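Uncharacterized N-acetyltransferase SSO0209 (Sulfolobus solfataricus P2, PDB 4R3L) transfers the acetyl group of acetyl-CoA to the free alpha-amino group at protein N-termini, accepting serine, alanine and methionine ends with a preference for serine. Local coordinates at residues A[15-20]-A[53-58]; A[29-34]-A[93-98]; A[63-68]-A[89-94]. All blocks are in the same frame, centred on the assembly; numbering follows the deposited sequence.

Contact 1: A[15-20]-A[53-58]; sequences RNARMD and FFVAIV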
loop_
_atom_site.group_PDB
_atom_site.type_symbol
_atom_site.label_atom_id
_atom_site.label_comp_id
_atom_site.label_asym_id
_atom_site.label_seq_id
_atom_site.Cartn_x
_atom_site.Cartn_y
_atom_site.Cartn_z
ATOM N N ARG A 15 -1.006 9.306 11.305
ATOM C CA ARG A 15 0.314 9.870 11.467
ATOM C C ARG A 15 1.346 8.945 10.822
ATOM O O ARG A 15 1.047 7.796 10.465
ATOM C CB ARG A 15 0.638 10.089 12.946
ATOM C CG ARG A 15 0.577 8.832 13.778
ATOM C CD ARG A 15 1.175 9.079 15.155
ATOM N NE ARG A 15 1.036 7.911 16.019
ATOM C CZ ARG A 15 1.773 6.810 15.901
ATOM N NH1 ARG A 15 2.690 6.728 14.941
ATOM N NH2 ARG A 15 1.589 5.793 16.731
ATOM N N ASN A 16 2.547 9.453 10.624
ATOM C CA ASN A 16 3.613 8.567 10.160
ATOM C C ASN A 16 3.877 7.438 11.160
ATOM O O ASN A 16 3.768 7.615 12.393
ATOM C CB ASN A 16 4.879 9.379 9.885
ATOM C CG ASN A 16 4.769 10.204 8.620
ATOM O OD1 ASN A 16 4.470 11.396 8.661
ATOM N ND2 ASN A 16 4.994 9.568 7.484
ATOM N N ALA A 17 4.178 6.254 10.628
ATOM C CA ALA A 17 4.524 5.127 11.466
ATOM C C ALA A 17 5.831 5.369 12.205
ATOM O O ALA A 17 6.716 6.064 11.695
ATOM C CB ALA A 17 4.627 3.860 10.620
ATOM N N ARG A 18 5.952 4.761 13.382
ATOM C CA ARG A 18 7.177 4.807 14.190
ATOM C C ARG A 18 7.583 3.390 14.567
ATOM O O ARG A 18 6.753 2.485 14.512
ATOM C CB ARG A 18 6.958 5.655 15.449
ATOM C CG ARG A 18 6.467 7.084 15.153
ATOM C CD ARG A 18 6.147 7.844 16.441
ATOM N NE ARG A 18 5.301 7.057 17.337
ATOM C CZ ARG A 18 5.057 7.374 18.605
ATOM N NH1 ARG A 18 5.600 8.466 19.132
ATOM N NH2 ARG A 18 4.275 6.599 19.350
ATOM N N MET A 19 8.833 3.198 14.990
ATOM C CA MET A 19 9.315 1.852 15.318
ATOM C C MET A 19 8.411 1.134 16.310
ATOM O O MET A 19 8.170 -0.062 16.184
ATOM C CB MET A 19 10.740 1.914 15.871
ATOM C CG MET A 19 11.773 2.184 14.807
ATOM S SD MET A 19 11.981 0.778 13.692
ATOM C CE MET A 19 12.670 -0.443 14.828
ATOM N N ASP A 20 7.887 1.875 17.279
ATOM C CA ASP A 20 7.040 1.289 18.305
ATOM C C ASP A 20 5.663 0.869 17.801
ATOM O O ASP A 20 4.918 0.219 18.529
ATOM C CB ASP A 20 6.901 2.263 19.476
ATOM C CG ASP A 20 8.175 2.348 20.317
ATOM O OD1 ASP A 20 9.186 1.711 19.937
ATOM O OD2 ASP A 20 8.175 3.054 21.350
ATOM N N PHE A 53 5.014 6.083 4.928
ATOM C CA PHE A 53 4.539 4.949 5.728
ATOM C C PHE A 53 3.634 5.519 6.824
ATOM O O PHE A 53 4.104 6.164 7.775
ATOM C CB PHE A 53 5.753 4.202 6.359
ATOM C CG PHE A 53 5.485 2.800 6.863
ATOM C CD1 PHE A 53 6.511 1.834 6.783
ATOM C CD2 PHE A 53 4.252 2.411 7.363
ATOM C CE1 PHE A 53 6.300 0.536 7.240
ATOM C CE2 PHE A 53 4.040 1.100 7.813
ATOM C CZ PHE A 53 5.071 0.169 7.747
ATOM N N PHE A 54 2.332 5.310 6.700
ATOM C CA PHE A 54 1.411 5.880 7.664
ATOM C C PHE A 54 0.656 4.825 8.461
ATOM O O PHE A 54 0.459 3.700 8.000
ATOM C CB PHE A 54 0.413 6.790 6.947
ATOM C CG PHE A 54 1.011 8.070 6.432
ATOM C CD1 PHE A 54 0.991 9.224 7.218
ATOM C CD2 PHE A 54 1.564 8.146 5.164
ATOM C CE1 PHE A 54 1.528 10.418 6.736
ATOM C CE2 PHE A 54 2.115 9.331 4.693
ATOM C CZ PHE A 54 2.094 10.466 5.476
ATOM N N VAL A 55 0.228 5.210 9.659
ATOM C CA VAL A 55 -0.696 4.400 10.440
ATOM C C VAL A 55 -1.958 5.201 10.740
ATOM O O VAL A 55 -1.922 6.425 10.762
ATOM C CB VAL A 55 -0.081 3.926 11.768
ATOM C CG1 VAL A 55 0.995 2.826 11.529
ATOM C CG2 VAL A 55 0.482 5.113 12.553
ATOM N N ALA A 56 -3.060 4.484 10.937
ATOM C CA ALA A 56 -4.328 5.048 11.392
ATOM C C ALA A 56 -4.485 4.687 12.848
ATOM O O ALA A 56 -4.261 3.531 13.229
ATOM C CB ALA A 56 -5.492 4.504 10.595
ATOM N N ILE A 57 -4.863 5.670 13.654
ATOM C CA ILE A 57 -4.933 5.501 15.096
ATOM C C ILE A 57 -6.351 5.710 15.610
ATOM O O ILE A 57 -7.000 6.683 15.240
ATOM C CB ILE A 57 -4.009 6.499 15.814
ATOM C CG1 ILE A 57 -2.570 6.357 15.320
ATOM C CG2 ILE A 57 -4.117 6.336 17.346
ATOM C CD1 ILE A 57 -1.957 5.031 15.659
ATOM N N VAL A 58 -6.830 4.788 16.442
ATOM C CA VAL A 58 -8.035 5.022 17.232
ATOM C C VAL A 58 -7.714 4.839 18.711
ATOM O O VAL A 58 -7.246 3.772 19.113
ATOM C CB VAL A 58 -9.174 4.084 16.848
ATOM C CG1 VAL A 58 -10.342 4.269 17.803
ATOM C CG2 VAL A 58 -9.626 4.347 15.416
#
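Arg15 and Val55 form an antiparallel hydrogen-bonded pair, with Arg15 N reaching Val55 O at 3.1 Å and Val55 N returning a nearly straight bond to Arg15 O at 2.8 Å. The Arg15 side chain leaves with CG wedged between backbone N and carbonyl carbon (chi1 59°) and then runs extended beside Val55. Val55 CG2 thus lies over one face of the guanidinium, 3.6 Å from Arg15 NH1, while the opposite face carries Arg18 NE. In its own plane Arg15 NH1 donates to Asn16 O, and NH2 makes a salt bridge to Asp21. At Asn16 the pairing turns non-hydrogen-bonded. Asn16 ND2 sits over one face of the Phe54 ring, toward its rim, 3.6 Å from Phe54 CZ, the amide and ring planes 34° apart. Ala17 N then donates to Phe53 O at 2.9 Å, a further backbone bond just past the end of strand 13-16, at the edge of the GNAT sheet. Ala17 CB, small enough to sit close, touches Phe53 CD2 at 3.6 Å and is also near Val55 CG1. A long aliphatic stem with a flat charged end suits this outer strand, since Arg15 can cover apolar Val55 while spending its charge on Asp21.

Contact 2: A[29-34]-A[93-98]; sequences NRLTLP and AVLEEY. With COA (coenzyme A), chain C.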
loop_
_atom_site.group_PDB
_atom_site.type_symbol
_atom_site.label_atom_id
_atom_site.label_comp_id
_atom_site.label_asym_id
_atom_site.label_seq_id
_atom_site.Cartn_x
_atom_site.Cartn_y
_atom_site.Cartn_z
ATOM N N ASN A 29 -1.439 -7.239 10.125
ATOM C CA ASN A 29 -1.059 -7.947 8.922
ATOM C C ASN A 29 -1.382 -9.442 9.052
ATOM O O ASN A 29 -1.958 -10.047 8.143
ATOM C CB ASN A 29 0.429 -7.712 8.655
ATOM C CG ASN A 29 0.967 -8.550 7.525
ATOM O OD1 ASN A 29 1.656 -9.541 7.756
ATOM N ND2 ASN A 29 0.692 -8.141 6.293
ATOM N N ARG A 30 -1.031 -10.017 10.201
ATOM C CA ARG A 30 -1.278 -11.435 10.451
ATOM C C ARG A 30 -2.768 -11.757 10.407
ATOM O O ARG A 30 -3.164 -12.805 9.904
ATOM C CB ARG A 30 -0.688 -11.858 11.800
ATOM C CG ARG A 30 0.832 -11.715 11.909
ATOM C CD ARG A 30 1.582 -12.417 10.779
ATOM N NE ARG A 30 3.022 -12.511 11.053
ATOM C CZ ARG A 30 3.964 -11.807 10.428
ATOM N NH1 ARG A 30 3.642 -10.937 9.469
ATOM N NH2 ARG A 30 5.240 -11.975 10.764
ATOM N N LEU A 31 -3.594 -10.836 10.895
ATOM C CA LEU A 31 -5.038 -11.050 10.949
ATOM C C LEU A 31 -5.776 -10.790 9.632
ATOM O O LEU A 31 -6.867 -11.322 9.416
ATOM C CB LEU A 31 -5.656 -10.167 12.032
ATOM C CG LEU A 31 -5.403 -10.569 13.485
ATOM C CD1 LEU A 31 -5.875 -9.473 14.428
ATOM C CD2 LEU A 31 -6.106 -11.873 13.791
ATOM N N THR A 32 -5.202 -9.974 8.755
ATOM C CA THR A 32 -5.967 -9.480 7.616
ATOM C C THR A 32 -5.407 -9.885 6.267
ATOM O O THR A 32 -6.092 -9.760 5.259
ATOM C CB THR A 32 -6.074 -7.939 7.632
ATOM O OG1 THR A 32 -4.764 -7.376 7.539
ATOM C CG2 THR A 32 -6.732 -7.459 8.900
ATOM N N LEU A 33 -4.169 -10.368 6.238
ATOM C CA LEU A 33 -3.499 -10.633 4.973
ATOM C C LEU A 33 -2.763 -11.982 4.981
ATOM O O LEU A 33 -2.422 -12.503 6.041
ATOM C CB LEU A 33 -2.525 -9.496 4.650
ATOM C CG LEU A 33 -3.164 -8.156 4.279
ATOM C CD1 LEU A 33 -2.140 -7.039 4.298
ATOM C CD2 LEU A 33 -3.815 -8.249 2.904
ATOM N N PRO A 34 -2.530 -12.556 3.790
ATOM C CA PRO A 34 -1.786 -13.814 3.670
ATOM C C PRO A 34 -0.271 -13.629 3.538
ATOM O O PRO A 34 0.480 -14.561 3.828
ATOM C CB PRO A 34 -2.360 -14.423 2.393
ATOM C CG PRO A 34 -2.665 -13.248 1.555
ATOM C CD PRO A 34 -3.153 -12.173 2.510
ATOM N N ALA A 93 -3.723 -2.436 5.068
ATOM C CA ALA A 93 -4.746 -3.199 5.758
ATOM C C ALA A 93 -5.411 -2.354 6.835
ATOM O O ALA A 93 -4.800 -1.441 7.385
ATOM C CB ALA A 93 -4.144 -4.457 6.366
ATOM N N VAL A 94 -6.671 -2.667 7.124
ATOM C CA VAL A 94 -7.434 -1.988 8.161
ATOM C C VAL A 94 -8.184 -3.043 8.969
ATOM O O VAL A 94 -8.782 -3.942 8.380
ATOM C CB VAL A 94 -8.436 -0.976 7.547
ATOM C CG1 VAL A 94 -9.291 -0.319 8.625
ATOM C CG2 VAL A 94 -7.707 0.078 6.705
ATOM N N LEU A 95 -8.134 -2.957 10.298
ATOM C CA LEU A 95 -8.864 -3.911 11.148
ATOM C C LEU A 95 -10.351 -3.911 10.765
ATOM O O LEU A 95 -10.927 -2.851 10.512
ATOM C CB LEU A 95 -8.694 -3.573 12.635
ATOM C CG LEU A 95 -7.339 -3.885 13.283
ATOM C CD1 LEU A 95 -7.282 -3.425 14.723
ATOM C CD2 LEU A 95 -7.026 -5.373 13.186
ATOM N N GLU A 96 -10.953 -5.101 10.713
ATOM C CA GLU A 96 -12.337 -5.277 10.254
ATOM C C GLU A 96 -13.329 -4.344 10.938
ATOM O O GLU A 96 -14.214 -3.793 10.287
ATOM C CB GLU A 96 -12.790 -6.728 10.462
ATOM C CG GLU A 96 -14.164 -7.054 9.852
ATOM C CD GLU A 96 -15.333 -6.695 10.764
ATOM O OE1 GLU A 96 -15.158 -6.711 12.002
ATOM O OE2 GLU A 96 -16.428 -6.388 10.244
ATOM N N GLU A 97 -13.184 -4.176 12.247
ATOM C CA GLU A 97 -14.126 -3.378 13.028
ATOM C C GLU A 97 -14.140 -1.914 12.590
ATOM O O GLU A 97 -15.122 -1.202 12.794
ATOM C CB GLU A 97 -13.795 -3.481 14.519
ATOM C CG GLU A 97 -13.985 -4.877 15.109
ATOM C CD GLU A 97 -12.783 -5.801 14.905
ATOM O OE1 GLU A 97 -11.787 -5.386 14.270
ATOM O OE2 GLU A 97 -12.840 -6.955 15.383
ATOM N N TYR A 98 -13.056 -1.473 11.962
ATOM C CA TYR A 98 -12.912 -0.070 11.607
ATOM C C TYR A 98 -12.997 0.198 10.109
ATOM O O TYR A 98 -12.613 1.273 9.645
ATOM C CB TYR A 98 -11.591 0.459 12.163
ATOM C CG TYR A 98 -11.578 0.490 13.675
ATOM C CD1 TYR A 98 -12.164 1.545 14.363
ATOM C CD2 TYR A 98 -11.009 -0.544 14.414
ATOM C CE1 TYR A 98 -12.175 1.583 15.744
ATOM C CE2 TYR A 98 -11.015 -0.513 15.807
ATOM C CZ TYR A 98 -11.598 0.560 16.461
ATOM O OH TYR A 98 -11.618 0.626 17.839
HETATM N N1A COA C . -17.374 -3.617 -0.772
HETATM C C2A COA C . -17.550 -2.700 -1.746
HETATM N N3A COA C . -16.826 -1.579 -1.770
HETATM C C4A COA C . -15.890 -1.332 -0.801
HETATM C C5A COA C . -15.687 -2.254 0.215
HETATM C C6A COA C . -16.462 -3.424 0.214
HETATM N N6A COA C . -16.280 -4.422 1.263
HETATM N N7A COA C . -14.690 -1.747 1.040
HETATM C C8A COA C . -14.304 -0.543 0.534
HETATM N N9A COA C . -15.012 -0.284 -0.583
HETATM C C1B COA C . -14.926 0.919 -1.427
HETATM C C2B COA C . -16.145 1.739 -1.263
HETATM O O2B COA C . -16.407 2.460 -2.413
HETATM C C3B COA C . -15.766 2.664 -0.220
HETATM O O3B COA C . -16.616 3.740 -0.244
HETATM P P3B COA C . -17.844 3.775 0.731
HETATM O O7A COA C . -18.391 5.197 0.835
HETATM O O8A COA C . -17.412 3.332 2.073
HETATM O O9A COA C . -18.914 2.856 0.224
HETATM C C4B COA C . -14.396 3.013 -0.634
HETATM O O4B COA C . -13.843 1.788 -1.049
HETATM C C5B COA C . -13.592 3.527 0.485
HETATM O O5B COA C . -13.263 2.540 1.422
HETATM P P1A COA C . -12.495 2.785 2.780
HETATM O O1A COA C . -13.455 2.957 3.926
HETATM O O2A COA C . -11.580 3.930 2.630
HETATM O O3A COA C . -11.718 1.402 2.966
HETATM P P2A COA C . -11.480 0.640 4.326
HETATM O O4A COA C . -12.724 -0.098 4.793
HETATM O O5A COA C . -10.957 1.576 5.369
HETATM O O6A COA C . -10.341 -0.458 4.039
HETATM C CBP COA C . -9.433 -2.359 2.805
HETATM C CCP COA C . -10.322 -1.079 2.807
HETATM C CDP COA C . -9.531 -3.027 1.460
HETATM C CEP COA C . -7.997 -1.915 3.077
HETATM C CAP COA C . -9.970 -3.229 3.919
HETATM O OAP COA C . -11.197 -3.879 3.582
HETATM C C9P COA C . -9.030 -4.329 4.374
HETATM O O9P COA C . -8.132 -4.095 5.226
HETATM N N8P COA C . -9.143 -5.684 3.878
HETATM C C7P COA C . -8.260 -6.770 4.293
HETATM C C6P COA C . -6.770 -6.530 3.911
HETATM C C5P COA C . -6.590 -6.202 2.431
HETATM O O5P COA C . -7.170 -6.928 1.582
HETATM N N4P COA C . -5.782 -5.052 2.024
HETATM C C3P COA C . -5.622 -4.731 0.619
HETATM C C2P COA C . -4.822 -5.693 -0.249
HETATM S S1P COA C . -4.261 -5.129 -1.824
#
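Thr32 OG1 comes within 3.2 Å of the methyl carbon Ala93 CB, yet no hydrogen bond joins the two segments. The hydroxyl is already engaged by its own helix: with OG1 between backbone N and carbonyl carbon (chi1 62°), it bonds Ile28 O, one turn back, and presents its oxygen to the alanine methyl. Threonine suits the place because it can satisfy its hydroxyl within the helix while its CG2 methyl turns to the Val94 carbonyl, 4.1 Å from Val94 O. Leu33, the first residue to leave helical geometry, sends its two methyls to different partners. Leu33 CD1 packs on Ala93 CB at 3.9 Å, and Leu33 CD2 lies 3.5 Å from C5P of coenzyme A. The end of helix 22-32 and the end of strand 83-94 both line the pantetheine arm, in the cofactor cleft of the GNAT fold. On the strand side the grip is polar: Val94 N donates to O9P of coenzyme A at 2.8 Å, with an N-H...O angle of 155°, much as a neighbouring strand would be bound. The small Ala93 is consistent with the close approach of helix and strand, whose nearest CA atoms, those of Thr32 and Ala93, are 6.7 Å apart. Farther out, Leu31 CD1 and Leu95 CD2 meet more loosely at 4.4 Å, and Leu31 itself is exposed.

Contact 3: A[63-68]-A[89-94]; sequences VGYIMP and VVSIAV. With COA (coenzyme A), chain C.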
loop_
_atom_site.group_PDB
_atom_site.type_symbol
_atom_site.label_atom_id
_atom_site.label_comp_id
_atom_site.label_asym_id
_atom_site.label_seq_id
_atom_site.Cartn_x
_atom_site.Cartn_y
_atom_site.Cartn_z
ATOM N N VAL A 63 -4.951 0.899 14.066
ATOM C CA VAL A 63 -6.019 0.092 13.494
ATOM C C VAL A 63 -5.856 -0.131 11.990
ATOM O O VAL A 63 -6.640 -0.852 11.373
ATOM C CB VAL A 63 -7.400 0.725 13.746
ATOM C CG1 VAL A 63 -7.672 0.790 15.239
ATOM C CG2 VAL A 63 -7.478 2.121 13.099
ATOM N N GLY A 64 -4.836 0.477 11.398
ATOM C CA GLY A 64 -4.596 0.307 9.976
ATOM C C GLY A 64 -3.242 0.850 9.605
ATOM O O GLY A 64 -2.654 1.602 10.379
ATOM N N TYR A 65 -2.723 0.460 8.440
ATOM C CA TYR A 65 -1.433 0.986 8.029
ATOM C C TYR A 65 -1.291 0.904 6.532
ATOM O O TYR A 65 -2.017 0.154 5.866
ATOM C CB TYR A 65 -0.287 0.212 8.715
ATOM C CG TYR A 65 -0.151 -1.190 8.181
ATOM C CD1 TYR A 65 0.691 -1.466 7.116
ATOM C CD2 TYR A 65 -0.887 -2.238 8.727
ATOM C CE1 TYR A 65 0.808 -2.755 6.611
ATOM C CE2 TYR A 65 -0.784 -3.529 8.223
ATOM C CZ TYR A 65 0.053 -3.776 7.159
ATOM O OH TYR A 65 0.175 -5.059 6.660
ATOM N N ILE A 66 -0.332 1.653 6.005
ATOM C CA ILE A 66 0.072 1.496 4.621
ATOM C C ILE A 66 1.589 1.527 4.556
ATOM O O ILE A 66 2.218 2.446 5.068
ATOM C CB ILE A 66 -0.538 2.592 3.704
ATOM C CG1 ILE A 66 -0.118 2.362 2.244
ATOM C CG2 ILE A 66 -0.155 4.005 4.180
ATOM C CD1 ILE A 66 -0.858 3.283 1.254
ATOM N N MET A 67 2.165 0.499 3.934
ATOM C CA MET A 67 3.618 0.379 3.832
ATOM C C MET A 67 4.051 0.523 2.389
ATOM O O MET A 67 3.640 -0.270 1.546
ATOM C CB MET A 67 4.076 -0.982 4.392
ATOM C CG MET A 67 5.526 -1.273 4.152
ATOM S SD MET A 67 6.103 -2.681 5.168
ATOM C CE MET A 67 5.083 -4.007 4.521
ATOM N N PRO A 68 4.887 1.532 2.098
ATOM C CA PRO A 68 5.295 1.859 0.738
ATOM C C PRO A 68 6.686 1.337 0.392
ATOM O O PRO A 68 7.455 0.965 1.287
ATOM C CB PRO A 68 5.310 3.389 0.767
ATOM C CG PRO A 68 5.932 3.657 2.120
ATOM C CD PRO A 68 5.367 2.562 3.046
ATOM N N VAL A 89 2.780 0.467 -3.413
ATOM C CA VAL A 89 2.143 0.095 -2.153
ATOM C C VAL A 89 2.418 -1.358 -1.885
ATOM O O VAL A 89 1.934 -2.213 -2.616
ATOM C CB VAL A 89 0.601 0.300 -2.174
ATOM C CG1 VAL A 89 -0.005 -0.059 -0.809
ATOM C CG2 VAL A 89 0.248 1.727 -2.575
ATOM N N VAL A 90 3.180 -1.644 -0.839
ATOM C CA VAL A 90 3.583 -3.024 -0.572
ATOM C C VAL A 90 2.457 -3.727 0.168
ATOM O O VAL A 90 2.104 -4.880 -0.120
ATOM C CB VAL A 90 4.879 -3.079 0.244
ATOM C CG1 VAL A 90 5.247 -4.532 0.576
ATOM C CG2 VAL A 90 5.997 -2.387 -0.511
ATOM N N SER A 91 1.841 -2.997 1.088
ATOM C CA SER A 91 0.843 -3.591 1.947
ATOM C C SER A 91 -0.060 -2.497 2.505
ATOM O O SER A 91 0.417 -1.441 2.909
ATOM C CB SER A 91 1.540 -4.381 3.074
ATOM O OG SER A 91 0.621 -5.116 3.854
ATOM N N ILE A 92 -1.366 -2.748 2.503
ATOM C CA ILE A 92 -2.313 -1.871 3.180
ATOM C C ILE A 92 -3.403 -2.730 3.823
ATOM O O ILE A 92 -3.916 -3.677 3.221
ATOM C CB ILE A 92 -2.913 -0.817 2.209
ATOM C CG1 ILE A 92 -3.818 0.167 2.954
ATOM C CG2 ILE A 92 -3.674 -1.474 1.054
ATOM C CD1 ILE A 92 -4.363 1.265 2.051
ATOM N N ALA A 93 -3.723 -2.436 5.068
ATOM C CA ALA A 93 -4.746 -3.199 5.758
ATOM C C ALA A 93 -5.411 -2.354 6.835
ATOM O O ALA A 93 -4.800 -1.441 7.385
ATOM C CB ALA A 93 -4.144 -4.457 6.366
ATOM N N VAL A 94 -6.671 -2.667 7.124
ATOM C CA VAL A 94 -7.434 -1.988 8.161
ATOM C C VAL A 94 -8.184 -3.043 8.969
ATOM O O VAL A 94 -8.782 -3.942 8.380
ATOM C CB VAL A 94 -8.436 -0.976 7.547
ATOM C CG1 VAL A 94 -9.291 -0.319 8.625
ATOM C CG2 VAL A 94 -7.707 0.078 6.705
HETATM N N1A COA C . -17.374 -3.617 -0.772
HETATM C C2A COA C . -17.550 -2.700 -1.746
HETATM N N3A COA C . -16.826 -1.579 -1.770
HETATM C C4A COA C . -15.890 -1.332 -0.801
HETATM C C5A COA C . -15.687 -2.254 0.215
HETATM C C6A COA C . -16.462 -3.424 0.214
HETATM N N6A COA C . -16.280 -4.422 1.263
HETATM N N7A COA C . -14.690 -1.747 1.040
HETATM C C8A COA C . -14.304 -0.543 0.534
HETATM N N9A COA C . -15.012 -0.284 -0.583
HETATM C C1B COA C . -14.926 0.919 -1.427
HETATM C C2B COA C . -16.145 1.739 -1.263
HETATM O O2B COA C . -16.407 2.460 -2.413
HETATM C C3B COA C . -15.766 2.664 -0.220
HETATM O O3B COA C . -16.616 3.740 -0.244
HETATM P P3B COA C . -17.844 3.775 0.731
HETATM O O7A COA C . -18.391 5.197 0.835
HETATM O O8A COA C . -17.412 3.332 2.073
HETATM O O9A COA C . -18.914 2.856 0.224
HETATM C C4B COA C . -14.396 3.013 -0.634
HETATM O O4B COA C . -13.843 1.788 -1.049
HETATM C C5B COA C . -13.592 3.527 0.485
HETATM O O5B COA C . -13.263 2.540 1.422
HETATM P P1A COA C . -12.495 2.785 2.780
HETATM O O1A COA C . -13.455 2.957 3.926
HETATM O O2A COA C . -11.580 3.930 2.630
HETATM O O3A COA C . -11.718 1.402 2.966
HETATM P P2A COA C . -11.480 0.640 4.326
HETATM O O4A COA C . -12.724 -0.098 4.793
HETATM O O5A COA C . -10.957 1.576 5.369
HETATM O O6A COA C . -10.341 -0.458 4.039
HETATM C CBP COA C . -9.433 -2.359 2.805
HETATM C CCP COA C . -10.322 -1.079 2.807
HETATM C CDP COA C . -9.531 -3.027 1.460
HETATM C CEP COA C . -7.997 -1.915 3.077
HETATM C CAP COA C . -9.970 -3.229 3.919
HETATM O OAP COA C . -11.197 -3.879 3.582
HETATM C C9P COA C . -9.030 -4.329 4.374
HETATM O O9P COA C . -8.132 -4.095 5.226
HETATM N N8P COA C . -9.143 -5.684 3.878
HETATM C C7P COA C . -8.260 -6.770 4.293
HETATM C C6P COA C . -6.770 -6.530 3.911
HETATM C C5P COA C . -6.590 -6.202 2.431
HETATM O O5P COA C . -7.170 -6.928 1.582
HETATM N N4P COA C . -5.782 -5.052 2.024
HETATM C C3P COA C . -5.622 -4.731 0.619
HETATM C C2P COA C . -4.822 -5.693 -0.249
HETATM S S1P COA C . -4.261 -5.129 -1.824
#
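Backbone bonds join Tyr65 to Ala93 in both directions and carry Met67 N to Ser91 O at 2.8 Å, the antiparallel ladder of the hairpin formed by strands 61-72 and 83-94. At its far end Met67 O accepts from two donors, Val90 N at 2.8 Å and Ser91 N at 3.3 Å. This is a classic beta bulge, and it shifts the register by one residue before Pro68 pairs with Val89. On the cofactor side of the bulge, Ile92 O takes a 2.6 Å bond from N4P of coenzyme A.

The side-chain polar bond is between Tyr65 OH and Ser91 OG, 2.8 Å apart. Tyr65 CG lies between backbone N and carbonyl carbon (chi1 71°), which swings the ring across the neighbouring strand, with Ala93 N over one face. Asn29 also donates to this hydroxyl, so helix 22-32 is tied to the sheet here. A phenylalanine in place of Tyr65 would probably leave both Ser91 OG and Asn29 ND2 without this buried oxygen as a partner.

Apolar packing fills both faces. Beside Tyr65, the bent end of Met67 brings CE to 3.8 Å from Ser91 CB and also touches Val90 CG1. On the other face Ile66 crosses Val89 at about a right angle, CG1 to CG1 3.9 Å, and its CD1 meets Ile92 CD1; branched residues suit this face, which helix 103-119 covers. One side of strand 89-94 is thus paired with strand 63-68, while Ile92 O and Val94 N are bonded to coenzyme A, so the pantetheine is held by main-chain groups.

In the fold
All three contacts build on one sheet. Contact 1 adds the outermost strand 13-16 to strand 54-58, which is paired in turn with the hairpin of contact 3: Ala56 O lies 2.8 Å from Val63 N and Ala56 N 3.0 Å from Gly64 O. Contacts 2 and 3 share Ala93 and Val94 and both touch coenzyme A, their centres about 9 Å apart. The two are further linked where Leu95 N lies 2.8 Å from Val63 O, and by Leu33 CD1 packing on Ser91 OG. Contact 1 stands back from the cofactor, the Phe54 side chain being about 13 Å from it, but meets contact 2 where Val58 packs on Tyr98.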